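Local coordinates for interferon-inducible protein AIM2 (Mus musculus, PDB 4JBM) that senses double-stranded DNA in the cytosol through its HIN domain, the part present here, and sets off inflammasome assembly and pyroptosis, at residues His84-Pro87 / Asn88-Lys92; Ser166-Val170 / Lys171-Lys175; Thr110-Asn113 / Gly114-Val118. One frame throughout, in Å; residues are numbered along the deposited sequence.

How the contacts relate
All three contacts lie in the HIN domain and follow the chain in the order contact 1, contact 3, contact 2. Contact 1 forms the start of helix 88-95, after the last strand of the first sheet; its centre is about 21 Å from that of contact 3 and about 32 Å from that of contact 2. Contacts 2 and 3 belong to the second sheet, where strands 163-168 and 111-123 are neighbours. Their centres are about 14 Å apart, and they touch where Leu-174 CD2 packs on Val-112 CG2 at 4.1 Å. Contact 1 grips the bound DNA, contact 3 comes within about 4 Å of it, and contact 2 stays about 12 Å away.

Contact 1. Residues His84-Pro87 / Asn88-Lys92; sequences HEVP and NNVVK. With nucleotides of chain C.
Val-86 drives its CG1 methyl into the first turn of helix 88-95, 3.5 Å from Val-91 CG2 and 3.7 Å from Val-90 CB. That methyl stands anti to the backbone N (chi1 -174°), and the side chain crosses both helix valines at about a right angle. Val-86 also touches Thr-7 of strand 4-16, which joins the packed part of the contact to the first sheet. Pro-87 is the N-cap residue: its carbonyl O takes two weak bonds, from Val-90 N and Val-91 N, that open the helix. Its ring lies alongside Val-90, CB 3.8 Å from CG2. The helix belongs to the linker between the two OB folds of this HIN domain, and two of its side chains turn to the DNA. Asn-89 ND2 makes a hydrogen bond to OP2 of DG8 of chain C, modelled at 2.5 Å, so short that its exact length is doubtful. Lys-92, kinked at chi3 and chi4, carries NZ to within 2.8 Å of O6 of DG10 of chain C, on the major-groove edge of the base. By contrast, the outer side of the turn is loose: Pro-87 is exposed, and so is Asn-88, its CB turned away from 84-87.

Contact 2. Residues Ser166-Val170 / Lys171-Lys175; sequences SKNGV and KIQLK
Strands 166-168 and 171-175 run antiparallel with a marked twist, their directions 133° apart, and Ser-166 and Gln-173 form a hydrogen-bonded pair in which each N-H reaches the other's carbonyl O. Nearer the bend, Asn-168 N donates to Lys-171 O at 2.9 Å, while the return bond from Lys-171 N to Asn-168 O is weak at 3.3 Å. The chain reverses through a type II' turn from Asn-168 to Lys-171, so this is a two-residue beta hairpin, with Gly-169 taking the positive phi (62°) that the first turn position demands. Through Leu-174 the hairpin bonds by its backbone to strand 137-144, which makes it part of the second OB fold. Ile-172 brings CG2 to 3.2 Å from Ser-166 O of the partner strand, and its CA-H makes a bent contact with the same oxygen, which already accepts the bond from Gln-173 N; its first torsion departs from a staggered value, consistent with a tight fit. On the face that bears Ser-166 and Gln-173, Ser-166 CB meets Lys-175 CB at 3.6 Å, diagonally across the strands, and the lysine then extends away. Asn-168 and Gln-173 bring their amides near each other without bonding: ND2 of Asn-168 is 4.1 Å from OE1 of Gln-173, and the planes stand 84° apart. NE2 of Gln-173 instead makes a weak hydrogen bond to Glu-140. At the exposed tip, Val-170 CG2 touches Lys-171 CD at 3.7 Å, because the lysine chain is bent at chi2.

Contact 3. Residues Thr110-Asn113 / Gly114-Val118; sequences TIVN and GLFKV
Asn-113 and Gly-114 are joined where one long strand, 111-123, changes course: the short segments 111-113 and 114-118 run 67° apart. The bend is carried by Gly-114, whose phi of 153° and psi of -178° are accessible because it has no CB to run into the carbonyl O of Asn-113. No hydrogen bond joins the two segments, and the backbone instead looks outward for partners: Val-112 pairs with Phe-163, Gly-114 with Leu-160 and Phe-116 with Ile-158. The CB of Asn-113 points away from 114-118. With CG anti to the carbonyl carbon, OD1 is placed to accept a hydrogen bond from the backbone N of Phe-162, which ties the bend to the loop between strands 157-160 and 163-168. The side chain also packs on Phe-39 of strand 37-42, in the other sheet. Phe-116 fills the inner side of the bend. Its ring runs back along the strand, bringing CE2 to 3.8 Å from Gly-114 CA and CZ to 4.1 Å from Val-112 CG1; the valine and the ring cross at about a right angle. The methyl and the Asn-113 carbonyl O, which lies 4.5 Å from CZ, both approach the ring obliquely. Ile-158 and Leu-160 also pack against this aromatic, placing it in the buried interior, whereas Leu-115 points to the other side of the strand and packs on a phosphate of the bound DNA. A long first strand that curves sharply at a glycine, and so can pair with strands on both parts of a closed sheet, is characteristic of the OB-fold barrel, here the second of the HIN domain.

Contact 1. Residues His84-Pro87 / Asn88-Lys92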
loop_
_atom_site.group_PDB
_atom_site.type_symbol
_atom_site.label_atom_id
_atom_site.label_comp_id
_atom_site.label_asym_id
_atom_site.label_seq_id
_atom_site.Cartn_x
_atom_site.Cartn_y
_atom_site.Cartn_z
ATOM N N HIS A 84 -11.778 3.776 22.017
ATOM C CA HIS A 84 -11.158 2.636 21.353
ATOM C C HIS A 84 -9.647 2.704 21.413
ATOM O O HIS A 84 -9.043 3.769 21.290
ATOM C CB HIS A 84 -11.587 2.545 19.887
ATOM C CG HIS A 84 -12.998 2.108 19.686
ATOM N ND1 HIS A 84 -13.892 1.930 20.726
ATOM C CD2 HIS A 84 -13.676 1.768 18.564
ATOM C CE1 HIS A 84 -15.047 1.525 20.256
ATOM N NE2 HIS A 84 -14.944 1.415 18.934
ATOM N N GLU A 85 -9.056 1.532 21.611
ATOM C CA GLU A 85 -7.620 1.370 21.605
ATOM C C GLU A 85 -7.268 0.183 20.730
ATOM O O GLU A 85 -7.885 -0.876 20.838
ATOM C CB GLU A 85 -7.104 1.131 23.029
ATOM C CG GLU A 85 -7.295 2.301 23.983
ATOM C CD GLU A 85 -6.981 1.937 25.429
ATOM O OE1 GLU A 85 -7.733 1.136 26.024
ATOM O OE2 GLU A 85 -5.977 2.447 25.968
ATOM N N VAL A 86 -6.284 0.368 19.860
ATOM C CA VAL A 86 -5.849 -0.697 18.979
ATOM C C VAL A 86 -4.814 -1.527 19.719
ATOM O O VAL A 86 -3.827 -0.978 20.212
ATOM C CB VAL A 86 -5.229 -0.135 17.678
ATOM C CG1 VAL A 86 -4.902 -1.255 16.710
ATOM C CG2 VAL A 86 -6.168 0.873 17.035
ATOM N N PRO A 87 -5.041 -2.851 19.810
ATOM C CA PRO A 87 -4.047 -3.766 20.387
ATOM C C PRO A 87 -2.685 -3.615 19.706
ATOM O O PRO A 87 -2.630 -3.294 18.518
ATOM C CB PRO A 87 -4.627 -5.152 20.087
ATOM C CG PRO A 87 -6.114 -4.934 20.011
ATOM C CD PRO A 87 -6.300 -3.537 19.458
ATOM N N ASN A 88 -1.606 -3.835 20.451
ATOM C CA ASN A 88 -0.266 -3.664 19.908
ATOM C C ASN A 88 0.010 -4.470 18.642
ATOM O O ASN A 88 0.603 -3.950 17.687
ATOM C CB ASN A 88 0.785 -4.027 20.964
ATOM C CG ASN A 88 0.881 -2.995 22.078
ATOM O OD1 ASN A 88 0.507 -1.833 21.901
ATOM N ND2 ASN A 88 1.359 -3.429 23.242
ATOM N N ASN A 89 -0.420 -5.730 18.624
ATOM C CA ASN A 89 -0.075 -6.596 17.502
ATOM C C ASN A 89 -0.903 -6.312 16.244
ATOM O O ASN A 89 -0.516 -6.696 15.142
ATOM C CB ASN A 89 -0.154 -8.076 17.855
ATOM C CG ASN A 89 0.732 -8.916 16.945
ATOM O OD1 ASN A 89 1.944 -8.688 16.885
ATOM N ND2 ASN A 89 0.134 -9.839 16.195
ATOM N N VAL A 90 -2.068 -5.697 16.426
ATOM C CA VAL A 90 -2.862 -5.249 15.293
ATOM C C VAL A 90 -2.118 -4.124 14.589
ATOM O O VAL A 90 -1.998 -4.135 13.364
ATOM C CB VAL A 90 -4.264 -4.780 15.721
ATOM C CG1 VAL A 90 -5.057 -4.298 14.512
ATOM C CG2 VAL A 90 -5.002 -5.911 16.429
ATOM N N VAL A 91 -1.597 -3.170 15.363
ATOM C CA VAL A 91 -0.742 -2.112 14.811
ATOM C C VAL A 91 0.489 -2.687 14.121
ATOM O O VAL A 91 0.804 -2.345 12.966
ATOM C CB VAL A 91 -0.260 -1.153 15.910
ATOM C CG1 VAL A 91 0.649 -0.076 15.317
ATOM C CG2 VAL A 91 -1.441 -0.534 16.609
ATOM N N LYS A 92 1.167 -3.585 14.831
ATOM C CA LYS A 92 2.369 -4.226 14.312
ATOM C C LYS A 92 2.089 -4.949 12.995
ATOM O O LYS A 92 2.887 -4.867 12.063
ATOM C CB LYS A 92 2.976 -5.205 15.333
ATOM C CG LYS A 92 4.087 -4.650 16.198
ATOM C CD LYS A 92 4.607 -5.719 17.160
ATOM C CE LYS A 92 5.639 -6.673 16.552
ATOM N NZ LYS A 92 6.966 -6.008 16.280
ATOM P P DG C 8 -2.617 -11.762 17.334
ATOM O OP1 DG C 8 -3.889 -11.461 18.037
ATOM O OP2 DG C 8 -2.144 -10.909 16.216
ATOM O "O5'" DG C 8 -1.442 -11.845 18.414
ATOM C "C5'" DG C 8 -1.594 -12.805 19.480
ATOM C "C4'" DG C 8 -0.331 -12.800 20.310
ATOM O "O4'" DG C 8 0.748 -13.492 19.642
ATOM C "C3'" DG C 8 0.160 -11.389 20.622
ATOM O "O3'" DG C 8 0.400 -11.279 22.003
ATOM C "C2'" DG C 8 1.431 -11.227 19.795
ATOM C "C1'" DG C 8 1.899 -12.672 19.667
ATOM N N9 DG C 8 2.635 -12.906 18.435
ATOM C C8 DG C 8 2.293 -12.534 17.156
ATOM N N7 DG C 8 3.170 -12.872 16.248
ATOM C C5 DG C 8 4.170 -13.501 16.974
ATOM C C6 DG C 8 5.373 -14.077 16.525
ATOM O O6 DG C 8 5.806 -14.171 15.359
ATOM N N1 DG C 8 6.087 -14.600 17.599
ATOM C C2 DG C 8 5.681 -14.578 18.915
ATOM N N2 DG C 8 6.514 -15.152 19.791
ATOM N N3 DG C 8 4.551 -14.033 19.347
ATOM C C4 DG C 8 3.852 -13.522 18.321
ATOM P P DC C 9 0.730 -9.851 22.665
ATOM O OP1 DC C 9 -0.024 -9.769 23.934
ATOM O OP2 DC C 9 0.592 -8.764 21.665
ATOM O "O5'" DC C 9 2.293 -9.979 22.976
ATOM C "C5'" DC C 9 2.824 -11.203 23.497
ATOM C "C4'" DC C 9 4.334 -11.170 23.379
ATOM O "O4'" DC C 9 4.773 -11.557 22.050
ATOM C "C3'" DC C 9 4.930 -9.784 23.613
ATOM O "O3'" DC C 9 6.061 -9.947 24.403
ATOM C "C2'" DC C 9 5.322 -9.302 22.221
ATOM C "C1'" DC C 9 5.742 -10.632 21.619
ATOM N N1 DC C 9 5.815 -10.671 20.138
ATOM C C2 DC C 9 6.908 -11.303 19.551
ATOM O O2 DC C 9 7.771 -11.800 20.287
ATOM N N3 DC C 9 6.996 -11.345 18.198
ATOM C C4 DC C 9 6.031 -10.788 17.452
ATOM N N4 DC C 9 6.137 -10.850 16.109
ATOM C C5 DC C 9 4.909 -10.141 18.045
ATOM C C6 DC C 9 4.839 -10.100 19.378
ATOM P P DG C 10 6.463 -8.816 25.464
ATOM O OP1 DG C 10 5.758 -9.182 26.708
ATOM O OP2 DG C 10 6.240 -7.489 24.852
ATOM O "O5'" DG C 10 8.042 -9.000 25.616
ATOM C "C5'" DG C 10 8.607 -10.284 25.415
ATOM C "C4'" DG C 10 9.956 -10.124 24.758
ATOM O "O4'" DG C 10 9.770 -10.129 23.314
ATOM C "C3'" DG C 10 10.694 -8.834 25.112
ATOM O "O3'" DG C 10 12.062 -9.177 25.301
ATOM C "C2'" DG C 10 10.477 -7.937 23.885
ATOM C "C1'" DG C 10 10.405 -8.988 22.772
ATOM N N9 DG C 10 9.654 -8.658 21.559
ATOM C C8 DG C 10 8.435 -8.032 21.448
ATOM N N7 DG C 10 8.035 -7.918 20.220
ATOM C C5 DG C 10 9.049 -8.501 19.468
ATOM C C6 DG C 10 9.158 -8.669 18.075
ATOM O O6 DG C 10 8.350 -8.309 17.223
ATOM N N1 DG C 10 10.345 -9.309 17.715
ATOM C C2 DG C 10 11.298 -9.753 18.607
ATOM N N2 DG C 10 12.387 -10.351 18.085
ATOM N N3 DG C 10 11.200 -9.604 19.921
ATOM C C4 DG C 10 10.054 -8.970 20.278
#

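Contact 2. Residues Ser166-Val170 / Lys171-Lys175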
loop_
_atom_site.group_PDB
_atom_site.type_symbol
_atom_site.label_atom_id
_atom_site.label_comp_id
_atom_site.label_asym_id
_atom_site.label_seq_id
_atom_site.Cartn_x
_atom_site.Cartn_y
_atom_site.Cartn_z
ATOM N N SER A 166 -1.415 -10.360 -8.176
ATOM C CA SER A 166 -1.918 -10.519 -9.534
ATOM C C SER A 166 -1.608 -11.915 -10.034
ATOM O O SER A 166 -0.573 -12.481 -9.707
ATOM C CB SER A 166 -1.285 -9.473 -10.465
ATOM O OG SER A 166 -1.575 -9.753 -11.820
ATOM N N LYS A 167 -2.496 -12.462 -10.854
ATOM C CA LYS A 167 -2.194 -13.708 -11.533
ATOM C C LYS A 167 -1.780 -13.397 -12.962
ATOM O O LYS A 167 -2.383 -12.559 -13.631
ATOM C CB LYS A 167 -3.383 -14.685 -11.491
ATOM C CG LYS A 167 -3.107 -16.040 -12.147
ATOM C CD LYS A 167 -4.305 -16.983 -12.050
ATOM C CE LYS A 167 -5.429 -16.579 -12.992
ATOM N NZ LYS A 167 -5.035 -16.668 -14.431
ATOM N N ASN A 168 -0.762 -14.074 -13.441
ATOM C CA ASN A 168 -0.398 -13.989 -14.832
ATOM C C ASN A 168 -0.190 -15.399 -15.304
ATOM O O ASN A 168 0.927 -15.893 -15.313
ATOM C CB ASN A 168 0.862 -13.174 -15.016
ATOM C CG ASN A 168 1.127 -12.849 -16.458
ATOM O OD1 ASN A 168 0.597 -13.502 -17.360
ATOM N ND2 ASN A 168 1.948 -11.830 -16.689
ATOM N N GLY A 169 -1.271 -16.083 -15.633
ATOM C CA GLY A 169 -1.094 -17.430 -16.091
ATOM C C GLY A 169 -0.469 -18.266 -15.010
ATOM O O GLY A 169 -1.083 -18.541 -13.996
ATOM N N VAL A 170 0.730 -18.749 -15.300
ATOM C CA VAL A 170 1.453 -19.655 -14.436
ATOM C C VAL A 170 1.821 -19.086 -13.061
ATOM O O VAL A 170 1.639 -19.762 -12.049
ATOM C CB VAL A 170 2.734 -20.132 -15.156
ATOM C CG1 VAL A 170 3.520 -18.946 -15.693
ATOM C CG2 VAL A 170 3.589 -21.015 -14.256
ATOM N N LYS A 171 2.308 -17.846 -13.016
ATOM C CA LYS A 171 2.846 -17.275 -11.786
ATOM C C LYS A 171 2.030 -16.138 -11.174
ATOM O O LYS A 171 1.289 -15.433 -11.863
ATOM C CB LYS A 171 4.307 -16.858 -11.980
ATOM C CG LYS A 171 5.218 -18.060 -12.190
ATOM C CD LYS A 171 4.816 -19.180 -11.235
ATOM C CE LYS A 171 5.855 -20.280 -11.156
ATOM N NZ LYS A 171 5.347 -21.424 -10.349
ATOM N N ILE A 172 2.186 -15.983 -9.864
ATOM C CA ILE A 172 1.509 -14.938 -9.112
ATOM C C ILE A 172 2.536 -13.866 -8.776
ATOM O O ILE A 172 3.580 -14.158 -8.191
ATOM C CB ILE A 172 0.880 -15.482 -7.820
ATOM C CG1 ILE A 172 0.373 -16.909 -8.034
ATOM C CG2 ILE A 172 -0.236 -14.571 -7.342
ATOM C CD1 ILE A 172 -0.192 -17.554 -6.794
ATOM N N GLN A 173 2.247 -12.628 -9.154
ATOM C CA GLN A 173 3.202 -11.542 -9.017
ATOM C C GLN A 173 2.573 -10.415 -8.226
ATOM O O GLN A 173 1.448 -10.532 -7.752
ATOM C CB GLN A 173 3.590 -11.001 -10.398
ATOM C CG GLN A 173 3.957 -12.057 -11.435
ATOM C CD GLN A 173 4.284 -11.456 -12.795
ATOM O OE1 GLN A 173 3.649 -10.497 -13.235
ATOM N NE2 GLN A 173 5.299 -12.005 -13.452
ATOM N N LEU A 174 3.300 -9.314 -8.103
ATOM C CA LEU A 174 2.740 -8.103 -7.531
ATOM C C LEU A 174 2.697 -7.103 -8.666
ATOM O O LEU A 174 3.682 -6.908 -9.378
ATOM C CB LEU A 174 3.584 -7.591 -6.353
ATOM C CG LEU A 174 3.651 -8.544 -5.163
ATOM C CD1 LEU A 174 4.543 -7.997 -4.058
ATOM C CD2 LEU A 174 2.254 -8.790 -4.632
ATOM N N LYS A 175 1.545 -6.474 -8.833
ATOM C CA LYS A 175 1.309 -5.602 -9.970
ATOM C C LYS A 175 1.042 -4.186 -9.505
ATOM O O LYS A 175 0.303 -3.974 -8.553
ATOM C CB LYS A 175 0.119 -6.134 -10.792
ATOM C CG LYS A 175 -0.231 -5.327 -12.043
ATOM C CD LYS A 175 -1.159 -6.106 -12.986
ATOM C CE LYS A 175 -1.965 -5.171 -13.887
ATOM N NZ LYS A 175 -2.818 -5.907 -14.869
#

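Contact 3. Residues Thr110-Asn113 / Gly114-Val118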
loop_
_atom_site.group_PDB
_atom_site.type_symbol
_atom_site.label_atom_id
_atom_site.label_comp_id
_atom_site.label_asym_id
_atom_site.label_seq_id
_atom_site.Cartn_x
_atom_site.Cartn_y
_atom_site.Cartn_z
ATOM N N THR A 110 -5.835 -8.071 -3.883
ATOM C CA THR A 110 -5.401 -7.846 -2.487
ATOM C C THR A 110 -4.374 -6.737 -2.449
ATOM O O THR A 110 -3.375 -6.770 -3.172
ATOM C CB THR A 110 -4.711 -9.061 -1.819
ATOM O OG1 THR A 110 -3.732 -9.608 -2.701
ATOM C CG2 THR A 110 -5.708 -10.118 -1.407
ATOM N N ILE A 111 -4.622 -5.760 -1.595
ATOM C CA ILE A 111 -3.712 -4.635 -1.507
ATOM C C ILE A 111 -2.451 -5.041 -0.743
ATOM O O ILE A 111 -2.514 -5.723 0.279
ATOM C CB ILE A 111 -4.394 -3.413 -0.890
ATOM C CG1 ILE A 111 -5.571 -3.009 -1.784
ATOM C CG2 ILE A 111 -3.411 -2.278 -0.711
ATOM C CD1 ILE A 111 -5.211 -2.965 -3.277
ATOM N N VAL A 112 -1.307 -4.644 -1.290
ATOM C CA VAL A 112 -0.022 -4.932 -0.692
ATOM C C VAL A 112 0.776 -3.642 -0.596
ATOM O O VAL A 112 0.914 -2.913 -1.586
ATOM C CB VAL A 112 0.761 -5.968 -1.519
ATOM C CG1 VAL A 112 2.179 -6.145 -0.965
ATOM C CG2 VAL A 112 0.029 -7.292 -1.511
ATOM N N ASN A 113 1.246 -3.343 0.613
ATOM C CA ASN A 113 2.228 -2.293 0.840
ATOM C C ASN A 113 3.419 -2.963 1.520
ATOM O O ASN A 113 3.259 -4.027 2.119
ATOM C CB ASN A 113 1.674 -1.202 1.756
ATOM C CG ASN A 113 0.331 -0.668 1.298
ATOM O OD1 ASN A 113 0.251 0.357 0.628
ATOM N ND2 ASN A 113 -0.738 -1.345 1.695
ATOM N N GLY A 114 4.599 -2.353 1.451
ATOM C CA GLY A 114 5.754 -2.927 2.113
ATOM C C GLY A 114 7.092 -2.574 1.499
ATOM O O GLY A 114 7.172 -1.849 0.504
ATOM N N LEU A 115 8.142 -3.134 2.092
ATOM C CA LEU A 115 9.518 -2.847 1.713
ATOM C C LEU A 115 10.168 -4.146 1.290
ATOM O O LEU A 115 10.203 -5.100 2.057
ATOM C CB LEU A 115 10.280 -2.250 2.910
ATOM C CG LEU A 115 11.732 -1.857 2.625
ATOM C CD1 LEU A 115 11.811 -0.675 1.637
ATOM C CD2 LEU A 115 12.482 -1.552 3.924
ATOM N N PHE A 116 10.705 -4.185 0.076
ATOM C CA PHE A 116 11.172 -5.446 -0.474
ATOM C C PHE A 116 12.570 -5.379 -1.054
ATOM O O PHE A 116 12.884 -4.469 -1.813
ATOM C CB PHE A 116 10.194 -5.951 -1.544
ATOM C CG PHE A 116 8.789 -6.145 -1.047
ATOM C CD1 PHE A 116 8.410 -7.341 -0.447
ATOM C CD2 PHE A 116 7.842 -5.146 -1.192
ATOM C CE1 PHE A 116 7.109 -7.542 -0.013
ATOM C CE2 PHE A 116 6.527 -5.331 -0.753
ATOM C CZ PHE A 116 6.162 -6.532 -0.156
ATOM N N LYS A 117 13.395 -6.361 -0.699
ATOM C CA LYS A 117 14.723 -6.505 -1.277
ATOM C C LYS A 117 14.566 -7.028 -2.695
ATOM O O LYS A 117 13.815 -7.983 -2.937
ATOM C CB LYS A 117 15.579 -7.499 -0.482
ATOM C CG LYS A 117 15.963 -7.083 0.933
ATOM C CD LYS A 117 16.759 -8.190 1.601
ATOM C CE LYS A 117 15.879 -9.406 1.880
ATOM N NZ LYS A 117 14.753 -9.134 2.831
ATOM N N VAL A 118 15.270 -6.397 -3.625
ATOM C CA VAL A 118 15.296 -6.843 -5.006
ATOM C C VAL A 118 16.643 -7.444 -5.413
ATOM O O VAL A 118 17.699 -6.842 -5.198
ATOM C CB VAL A 118 14.887 -5.712 -5.978
ATOM C CG1 VAL A 118 15.478 -4.396 -5.541
ATOM C CG2 VAL A 118 15.282 -6.055 -7.416
#